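Local coordinates for protein neurotoxin (Clostridium botulinum, PDB 3N7L) that serves as the receptor-binding domain of a botulinum neurotoxin, probably attaching the toxin to gangliosides on the nerve-cell surface, at residues A[6-11]-A[208-213]; A[144-149]-A[218-223]; A[376-381]-A[413-418]. All coordinates share one frame; numbering follows the deposited sequence.

Contact 1: residues A[6-11]-A[208-213]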
loop_
_atom_site.group_PDB
_atom_site.type_symbol
_atom_site.label_atom_id
_atom_site.label_comp_id
_atom_site.label_asym_id
_atom_site.label_seq_id
_atom_site.Cartn_x
_atom_site.Cartn_y
_atom_site.Cartn_z
ATOM N N SER A 6 3.682 17.913 -21.303
ATOM C CA SER A 6 2.652 17.151 -22.004
ATOM C C SER A 6 1.427 16.891 -21.128
ATOM O O SER A 6 0.427 16.354 -21.599
ATOM C CB SER A 6 3.229 15.818 -22.508
ATOM O OG SER A 6 3.726 15.028 -21.441
ATOM N N LYS A 7 1.498 17.276 -19.859
ATOM C CA LYS A 7 0.375 17.072 -18.953
ATOM C C LYS A 7 -0.806 17.949 -19.375
ATOM O O LYS A 7 -0.695 19.173 -19.417
ATOM C CB LYS A 7 0.788 17.405 -17.516
ATOM C CG LYS A 7 -0.317 17.175 -16.493
ATOM C CD LYS A 7 0.074 17.662 -15.105
ATOM C CE LYS A 7 1.157 16.804 -14.480
ATOM N NZ LYS A 7 1.475 17.259 -13.092
ATOM N N ILE A 8 -1.935 17.319 -19.687
ATOM C CA ILE A 8 -3.117 18.054 -20.120
ATOM C C ILE A 8 -4.258 18.030 -19.103
ATOM O O ILE A 8 -5.268 18.712 -19.271
ATOM C CB ILE A 8 -3.629 17.529 -21.483
ATOM C CG1 ILE A 8 -3.909 16.024 -21.402
ATOM C CG2 ILE A 8 -2.588 17.811 -22.564
ATOM C CD1 ILE A 8 -4.514 15.446 -22.668
ATOM N N LEU A 9 -4.091 17.235 -18.053
ATOM C CA LEU A 9 -5.083 17.143 -16.987
ATOM C C LEU A 9 -4.357 16.784 -15.706
ATOM O O LEU A 9 -3.517 15.883 -15.686
ATOM C CB LEU A 9 -6.139 16.078 -17.292
ATOM C CG LEU A 9 -7.137 15.834 -16.148
ATOM C CD1 LEU A 9 -7.864 17.130 -15.805
ATOM C CD2 LEU A 9 -8.139 14.761 -16.548
ATOM N N SER A 10 -4.674 17.502 -14.638
ATOM C CA SER A 10 -4.047 17.269 -13.346
ATOM C C SER A 10 -5.092 17.487 -12.264
ATOM O O SER A 10 -5.204 18.577 -11.707
ATOM C CB SER A 10 -2.874 18.236 -13.158
ATOM O OG SER A 10 -2.262 18.055 -11.895
ATOM N N LEU A 11 -5.869 16.447 -11.981
ATOM C CA LEU A 11 -6.917 16.535 -10.973
ATOM C C LEU A 11 -6.327 16.454 -9.574
ATOM O O LEU A 11 -5.856 15.399 -9.148
ATOM C CB LEU A 11 -7.934 15.413 -11.178
ATOM C CG LEU A 11 -9.115 15.343 -10.208
ATOM C CD1 LEU A 11 -9.878 16.670 -10.196
ATOM C CD2 LEU A 11 -10.021 14.196 -10.629
ATOM N N PHE A 208 -4.724 12.439 -10.101
ATOM C CA PHE A 208 -5.098 11.829 -11.371
ATOM C C PHE A 208 -4.570 12.724 -12.497
ATOM O O PHE A 208 -5.014 13.865 -12.650
ATOM C CB PHE A 208 -6.619 11.718 -11.475
ATOM C CG PHE A 208 -7.092 10.992 -12.700
ATOM C CD1 PHE A 208 -7.269 9.611 -12.682
ATOM C CD2 PHE A 208 -7.357 11.688 -13.878
ATOM C CE1 PHE A 208 -7.703 8.932 -13.818
ATOM C CE2 PHE A 208 -7.792 11.018 -15.026
ATOM C CZ PHE A 208 -7.965 9.638 -14.994
ATOM N N TYR A 209 -3.628 12.200 -13.276
ATOM C CA TYR A 209 -3.026 12.952 -14.374
ATOM C C TYR A 209 -3.244 12.302 -15.739
ATOM O O TYR A 209 -3.450 11.095 -15.842
ATOM C CB TYR A 209 -1.511 13.061 -14.182
ATOM C CG TYR A 209 -1.014 13.693 -12.902
ATOM C CD1 TYR A 209 0.340 13.617 -12.566
ATOM C CD2 TYR A 209 -1.866 14.386 -12.043
ATOM C CE1 TYR A 209 0.837 14.212 -11.411
ATOM C CE2 TYR A 209 -1.374 14.992 -10.876
ATOM C CZ TYR A 209 -0.019 14.895 -10.573
ATOM O OH TYR A 209 0.488 15.466 -9.428
ATOM N N ILE A 210 -3.185 13.118 -16.787
ATOM C CA ILE A 210 -3.282 12.627 -18.157
ATOM C C ILE A 210 -2.221 13.383 -18.956
ATOM O O ILE A 210 -2.138 14.615 -18.891
ATOM C CB ILE A 210 -4.677 12.852 -18.784
ATOM C CG1 ILE A 210 -5.714 11.969 -18.081
ATOM C CG2 ILE A 210 -4.635 12.491 -20.271
ATOM C CD1 ILE A 210 -7.109 12.055 -18.661
ATOM N N PHE A 211 -1.398 12.635 -19.686
ATOM C CA PHE A 211 -0.321 13.209 -20.485
ATOM C C PHE A 211 -0.570 12.984 -21.974
ATOM O O PHE A 211 -1.030 11.915 -22.383
ATOM C CB PHE A 211 1.012 12.563 -20.100
ATOM C CG PHE A 211 1.423 12.810 -18.678
ATOM C CD1 PHE A 211 2.173 13.930 -18.342
ATOM C CD2 PHE A 211 1.059 11.917 -17.672
ATOM C CE1 PHE A 211 2.558 14.162 -17.023
ATOM C CE2 PHE A 211 1.437 12.137 -16.351
ATOM C CZ PHE A 211 2.189 13.262 -16.025
ATOM N N ALA A 212 -0.253 13.993 -22.780
ATOM C CA ALA A 212 -0.437 13.910 -24.222
ATOM C C ALA A 212 0.745 13.205 -24.870
ATOM O O ALA A 212 1.235 13.630 -25.910
ATOM C CB ALA A 212 -0.602 15.307 -24.810
ATOM N N LYS A 213 1.206 12.128 -24.247
ATOM C CA LYS A 213 2.320 11.364 -24.790
ATOM C C LYS A 213 2.342 9.971 -24.188
ATOM O O LYS A 213 1.633 9.692 -23.221
ATOM C CB LYS A 213 3.654 12.056 -24.495
ATOM C CG LYS A 213 4.074 11.986 -23.036
ATOM C CD LYS A 213 5.482 12.529 -22.827
ATOM C CE LYS A 213 6.522 11.666 -23.521
ATOM N NZ LYS A 213 7.904 12.136 -23.230
#
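The carbonyl oxygen of I210 is gripped by two successive amides, I8 N at 2.8 Å and, weakly, L9 N at 3.4 Å. Two residues face one, the classic beta bulge, in an antiparallel pairing of strands 7-14 and 202-211. A212 N donates to S6 O at 2.7 Å beyond one end of the pairing; I210 N returns a bond to L9 O at the bulge, and L11 N bonds F208 O, which the weak F208 N to L11 O bond answers.

The face carrying L9, L11, F208 and I210 is buried against V58, I181 and F183 of the jelly roll's second sheet, so branched and aromatic hydrocarbon side chains suit it. L9 CD2 lies 3.6 Å from I210 CD1 and reaches the F208 ring at its edge. On the other face K7 bends at chi3 (-70°) and lays CE and NZ over the Y209 ring; NZ stands 3.8 Å from the ring centroid, a cation-pi contact. The hydroxyl of Y209 bonds Q12, and S10 OG, 3.3 Å from Y209 CE2, is held by T21 OG1. The lysine ammonium, which also weakly hydrogen-bonds N4 OD1, is probably steadied by the pi cloud of Y209, while the backbone amides keep the strands paired across the bulge.

Contact 2: residues A[144-149]-A[218-223]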
loop_
_atom_site.group_PDB
_atom_site.type_symbol
_atom_site.label_atom_id
_atom_site.label_comp_id
_atom_site.label_asym_id
_atom_site.label_seq_id
_atom_site.Cartn_x
_atom_site.Cartn_y
_atom_site.Cartn_z
ATOM N N PHE A 144 -0.052 2.601 -7.389
ATOM C CA PHE A 144 0.085 3.587 -8.459
ATOM C C PHE A 144 -0.132 2.981 -9.839
ATOM O O PHE A 144 0.590 2.076 -10.256
ATOM C CB PHE A 144 1.470 4.230 -8.385
ATOM C CG PHE A 144 1.679 5.350 -9.364
ATOM C CD1 PHE A 144 0.961 6.535 -9.251
ATOM C CD2 PHE A 144 2.627 5.234 -10.377
ATOM C CE1 PHE A 144 1.187 7.592 -10.132
ATOM C CE2 PHE A 144 2.861 6.287 -11.265
ATOM C CZ PHE A 144 2.140 7.468 -11.139
ATOM N N VAL A 145 -1.136 3.498 -10.538
ATOM C CA VAL A 145 -1.479 3.018 -11.865
ATOM C C VAL A 145 -0.940 3.921 -12.958
ATOM O O VAL A 145 -0.955 5.145 -12.836
ATOM C CB VAL A 145 -3.019 2.933 -12.054
ATOM C CG1 VAL A 145 -3.354 2.543 -13.500
ATOM C CG2 VAL A 145 -3.612 1.933 -11.085
ATOM N N THR A 146 -0.453 3.310 -14.026
ATOM C CA THR A 146 0.018 4.075 -15.170
ATOM C C THR A 146 -0.392 3.319 -16.417
ATOM O O THR A 146 0.052 2.197 -16.651
ATOM C CB THR A 146 1.543 4.260 -15.189
ATOM O OG1 THR A 146 1.966 4.896 -13.979
ATOM C CG2 THR A 146 1.937 5.155 -16.357
ATOM N N ILE A 147 -1.263 3.932 -17.207
ATOM C CA ILE A 147 -1.723 3.312 -18.441
ATOM C C ILE A 147 -1.179 4.134 -19.598
ATOM O O ILE A 147 -1.399 5.339 -19.647
ATOM C CB ILE A 147 -3.268 3.290 -18.500
ATOM C CG1 ILE A 147 -3.812 2.384 -17.392
ATOM C CG2 ILE A 147 -3.743 2.801 -19.873
ATOM C CD1 ILE A 147 -5.310 2.517 -17.164
ATOM N N THR A 148 -0.443 3.501 -20.506
ATOM C CA THR A 148 0.091 4.227 -21.658
ATOM C C THR A 148 -0.557 3.676 -22.925
ATOM O O THR A 148 -0.735 2.467 -23.068
ATOM C CB THR A 148 1.643 4.120 -21.771
ATOM O OG1 THR A 148 2.024 2.772 -22.062
ATOM C CG2 THR A 148 2.308 4.567 -20.471
ATOM N N THR A 149 -0.928 4.564 -23.837
ATOM C CA THR A 149 -1.578 4.137 -25.064
ATOM C C THR A 149 -1.103 4.871 -26.306
ATOM O O THR A 149 -1.102 6.101 -26.356
ATOM C CB THR A 149 -3.118 4.323 -24.981
ATOM O OG1 THR A 149 -3.658 3.474 -23.959
ATOM C CG2 THR A 149 -3.773 3.981 -26.316
ATOM N N LYS A 218 11.181 4.722 -17.654
ATOM C CA LYS A 218 11.911 5.699 -16.855
ATOM C C LYS A 218 11.011 6.843 -16.396
ATOM O O LYS A 218 10.956 7.155 -15.205
ATOM C CB LYS A 218 13.090 6.255 -17.655
ATOM C CG LYS A 218 13.966 7.218 -16.872
ATOM C CD LYS A 218 15.180 7.646 -17.684
ATOM C CE LYS A 218 16.074 8.588 -16.890
ATOM N NZ LYS A 218 17.298 8.967 -17.654
ATOM N N ASP A 219 10.314 7.467 -17.342
ATOM C CA ASP A 219 9.414 8.572 -17.031
ATOM C C ASP A 219 8.421 8.151 -15.953
ATOM O O ASP A 219 8.236 8.850 -14.959
ATOM C CB ASP A 219 8.635 9.006 -18.282
ATOM C CG ASP A 219 9.528 9.605 -19.357
ATOM O OD1 ASP A 219 9.021 9.906 -20.469
ATOM O OD2 ASP A 219 10.736 9.776 -19.090
ATOM N N ILE A 220 7.781 7.008 -16.181
ATOM C CA ILE A 220 6.794 6.433 -15.270
ATOM C C ILE A 220 7.324 6.349 -13.845
ATOM O O ILE A 220 6.698 6.845 -12.909
ATOM C CB ILE A 220 6.400 4.991 -15.721
ATOM C CG1 ILE A 220 5.494 5.058 -16.938
ATOM C CG2 ILE A 220 5.712 4.224 -14.586
ATOM C CD1 ILE A 220 5.200 3.716 -17.516
ATOM N N ASN A 221 8.474 5.707 -13.684
ATOM C CA ASN A 221 9.046 5.547 -12.360
ATOM C C ASN A 221 9.501 6.841 -11.708
ATOM O O ASN A 221 9.410 6.983 -10.491
ATOM C CB ASN A 221 10.170 4.519 -12.396
ATOM C CG ASN A 221 9.643 3.104 -12.531
ATOM O OD1 ASN A 221 9.330 2.642 -13.628
ATOM N ND2 ASN A 221 9.515 2.417 -11.405
ATOM N N ILE A 222 9.985 7.790 -12.503
ATOM C CA ILE A 222 10.396 9.071 -11.945
ATOM C C ILE A 222 9.131 9.734 -11.395
ATOM O O ILE A 222 9.140 10.330 -10.315
ATOM C CB ILE A 222 11.044 9.979 -13.022
ATOM C CG1 ILE A 222 12.457 9.477 -13.333
ATOM C CG2 ILE A 222 11.089 11.427 -12.542
ATOM C CD1 ILE A 222 13.184 10.294 -14.380
ATOM N N LEU A 223 8.037 9.613 -12.143
ATOM C CA LEU A 223 6.762 10.178 -11.717
ATOM C C LEU A 223 6.348 9.482 -10.422
ATOM O O LEU A 223 6.020 10.129 -9.429
ATOM C CB LEU A 223 5.695 9.944 -12.786
ATOM C CG LEU A 223 4.308 10.523 -12.506
ATOM C CD1 LEU A 223 4.409 12.029 -12.312
ATOM C CD2 LEU A 223 3.373 10.193 -13.667
#
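I220 is the helix residue that reaches toward the middle of strand 143-150, where it meets T146. Its CB points neither at the strand nor away from it, and the branches beyond make the approach. CG1, set anti to the carbonyl carbon (chi1 -74°), carries the longer arm toward the strand and comes within 3.6 Å of T146 CG2. CD1 continues that arm past the same methyl at 3.7 Å and ends 4.2 Å from T148 CG2, so it bridges two threonines that lie on one face of the strand. The short branch, CG2, approaches the other arm of T146, with OG1 3.9 Å away. Threonine suits this place because its branch at CB puts a methyl against the isoleucine while the side chain stays short enough for the helix to lie close.

One turn further on, L223 takes over. Its CD2 meets F144 CZ at 3.9 Å, arriving at the edge of the ring and near its plane, and the two side chains cross at about a right angle. The backbones stand further apart here than at T146 and I220, and the long phenylalanine side chain spans the distance; its ring also meets W78 and F224.

Helix 217-226 runs roughly antiparallel to strand 143-150, at 153°, the axes of the two short segments approaching to 10.1 Å. It covers part of the outer face of this jelly-roll sheet, with I220 also on Y158 and L223 on S76. From the opposite face of the strand, V145 and I147 turn inward to strand 111-117 of the other sheet.

Contact 3: residues A[376-381]-A[413-418]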
loop_
_atom_site.group_PDB
_atom_site.type_symbol
_atom_site.label_atom_id
_atom_site.label_comp_id
_atom_site.label_asym_id
_atom_site.label_seq_id
_atom_site.Cartn_x
_atom_site.Cartn_y
_atom_site.Cartn_z
ATOM N N ILE A 376 20.312 -6.783 13.164
ATOM C CA ILE A 376 19.070 -6.654 12.418
ATOM C C ILE A 376 18.010 -7.605 12.977
ATOM O O ILE A 376 18.335 -8.668 13.504
ATOM C CB ILE A 376 19.315 -6.917 10.903
ATOM C CG1 ILE A 376 18.064 -6.564 10.099
ATOM C CG2 ILE A 376 19.730 -8.370 10.673
ATOM C CD1 ILE A 376 18.267 -6.652 8.604
ATOM N N LEU A 377 16.744 -7.206 12.884
ATOM C CA LEU A 377 15.650 -8.025 13.399
ATOM C C LEU A 377 15.132 -8.988 12.342
ATOM O O LEU A 377 14.748 -8.576 11.251
ATOM C CB LEU A 377 14.486 -7.142 13.883
ATOM C CG LEU A 377 13.282 -7.903 14.471
ATOM C CD1 LEU A 377 13.711 -8.645 15.733
ATOM C CD2 LEU A 377 12.158 -6.933 14.802
ATOM N N SER A 378 15.125 -10.272 12.672
ATOM C CA SER A 378 14.629 -11.276 11.754
ATOM C C SER A 378 13.636 -12.173 12.499
ATOM O O SER A 378 13.111 -11.797 13.549
ATOM C CB SER A 378 15.787 -12.101 11.190
ATOM O OG SER A 378 15.355 -12.907 10.108
ATOM N N ILE A 379 13.399 -13.363 11.964
ATOM C CA ILE A 379 12.450 -14.292 12.559
ATOM C C ILE A 379 12.924 -15.709 12.272
ATOM O O ILE A 379 13.623 -15.945 11.293
ATOM C CB ILE A 379 11.045 -14.060 11.944
ATOM C CG1 ILE A 379 9.978 -14.860 12.684
ATOM C CG2 ILE A 379 11.059 -14.450 10.469
ATOM C CD1 ILE A 379 8.558 -14.466 12.261
ATOM N N GLY A 380 12.555 -16.654 13.127
ATOM C CA GLY A 380 12.971 -18.026 12.899
ATOM C C GLY A 380 12.457 -18.959 13.972
ATOM O O GLY A 380 12.007 -18.521 15.032
ATOM N N SER A 381 12.521 -20.255 13.701
ATOM C CA SER A 381 12.056 -21.227 14.667
ATOM C C SER A 381 13.238 -21.824 15.419
ATOM O O SER A 381 14.204 -22.283 14.813
ATOM C CB SER A 381 11.258 -22.325 13.965
ATOM O OG SER A 381 10.713 -23.233 14.908
ATOM N N THR A 413 13.978 -11.287 2.851
ATOM C CA THR A 413 12.627 -10.803 3.110
ATOM C C THR A 413 12.209 -11.167 4.536
ATOM O O THR A 413 11.174 -10.711 5.025
ATOM C CB THR A 413 11.606 -11.400 2.117
ATOM O OG1 THR A 413 11.742 -12.824 2.092
ATOM C CG2 THR A 413 11.827 -10.834 0.720
ATOM N N SER A 414 13.019 -11.986 5.205
ATOM C CA SER A 414 12.727 -12.388 6.578
ATOM C C SER A 414 13.021 -11.229 7.537
ATOM O O SER A 414 12.762 -11.321 8.737
ATOM C CB SER A 414 13.554 -13.624 6.972
ATOM O OG SER A 414 14.935 -13.317 7.094
ATOM N N THR A 415 13.558 -10.137 6.996
ATOM C CA THR A 415 13.864 -8.952 7.793
ATOM C C THR A 415 12.892 -7.824 7.449
ATOM O O THR A 415 13.043 -6.699 7.933
ATOM C CB THR A 415 15.316 -8.446 7.548
ATOM O OG1 THR A 415 15.474 -8.067 6.175
ATOM C CG2 THR A 415 16.316 -9.527 7.875
ATOM N N HIS A 416 11.903 -8.122 6.606
ATOM C CA HIS A 416 10.909 -7.117 6.219
ATOM C C HIS A 416 9.687 -7.204 7.127
ATOM O O HIS A 416 8.977 -8.213 7.134
ATOM C CB HIS A 416 10.463 -7.306 4.763
ATOM C CG HIS A 416 11.563 -7.137 3.760
ATOM N ND1 HIS A 416 12.849 -6.781 4.109
ATOM C CD2 HIS A 416 11.571 -7.299 2.415
ATOM C CE1 HIS A 416 13.602 -6.736 3.024
ATOM N NE2 HIS A 416 12.851 -7.046 1.984
ATOM N N TRP A 417 9.442 -6.140 7.885
ATOM C CA TRP A 417 8.316 -6.107 8.803
ATOM C C TRP A 417 7.224 -5.150 8.355
ATOM O O TRP A 417 7.493 -4.045 7.884
ATOM C CB TRP A 417 8.788 -5.737 10.208
ATOM C CG TRP A 417 9.736 -6.742 10.787
ATOM C CD1 TRP A 417 11.097 -6.751 10.668
ATOM C CD2 TRP A 417 9.389 -7.914 11.532
ATOM N NE1 TRP A 417 11.619 -7.862 11.293
ATOM C CE2 TRP A 417 10.592 -8.592 11.833
ATOM C CE3 TRP A 417 8.176 -8.461 11.975
ATOM C CZ2 TRP A 417 10.619 -9.788 12.559
ATOM C CZ3 TRP A 417 8.200 -9.651 12.696
ATOM C CH2 TRP A 417 9.415 -10.302 12.979
ATOM N N VAL A 418 5.986 -5.594 8.515
ATOM C CA VAL A 418 4.831 -4.808 8.126
ATOM C C VAL A 418 3.963 -4.464 9.328
ATOM O O VAL A 418 3.999 -5.161 10.342
ATOM C CB VAL A 418 3.993 -5.584 7.108
ATOM C CG1 VAL A 418 2.659 -4.937 6.955
ATOM C CG2 VAL A 418 4.716 -5.632 5.770
HETATM O O HOH W 1 14.376 -6.018 10.254
#
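W417 lies crosswise to L377 within the beta-trefoil of the C-terminal half, where the approach to strand 417-421 passes strand 373-384. The leucine comes over one face of the indole: CD2 stands 4.0 Å from the centroid of the five-membered ring, a CH-pi contact. An extended first torsion, CG anti to the backbone N at -179°, carries the branch there. The indole edge serves the backbone instead, NE1 donating to L377 O at 3.2 Å with a nearly straight N-H...O angle of 174°. That oxygen lies in the indole plane, although NE1 stands well above the plane of the carbonyl. Tryptophan suits this place because one side chain offers both a broad apolar face and a polar edge.

Beside it, I376 and T415 are roughly perpendicular to each other, CD1 of I376 lying 3.6 Å from T415 CG2. The threonine thus turns its methyl to the isoleucine, while its OG1 bonds S412 O and Q362. Two serines, small enough for a close approach, add a hydroxyl pair: S378 OG and S414 OG are 3.1 Å apart in a hydrogen bond, and S414 OG also bonds S412. A water completes the join, lying 2.8 Å from both L377 O and T415 O.

Contacts 1 and 2 belong to the N-terminal jelly roll and contact 3 to the C-terminal trefoil, the two halves of the receptor-binding domain. The first two have centres about 11 Å apart and touch directly: F211 CE2 lies 3.8 Å from L223 CD2, so the ring from the strand pair of contact 1 meets the helix of contact 2. Their segments alternate along the chain, and strand 202-211 of contact 1 leads into helix 217-226 of contact 2; both reach the same sheet. Contact 3 comes later in the sequence, its centre about 31 Å from that of contact 2 and about 41 Å from that of contact 1, without touching either. Contacts 1 and 3 lie on opposite sides of the chain's centre.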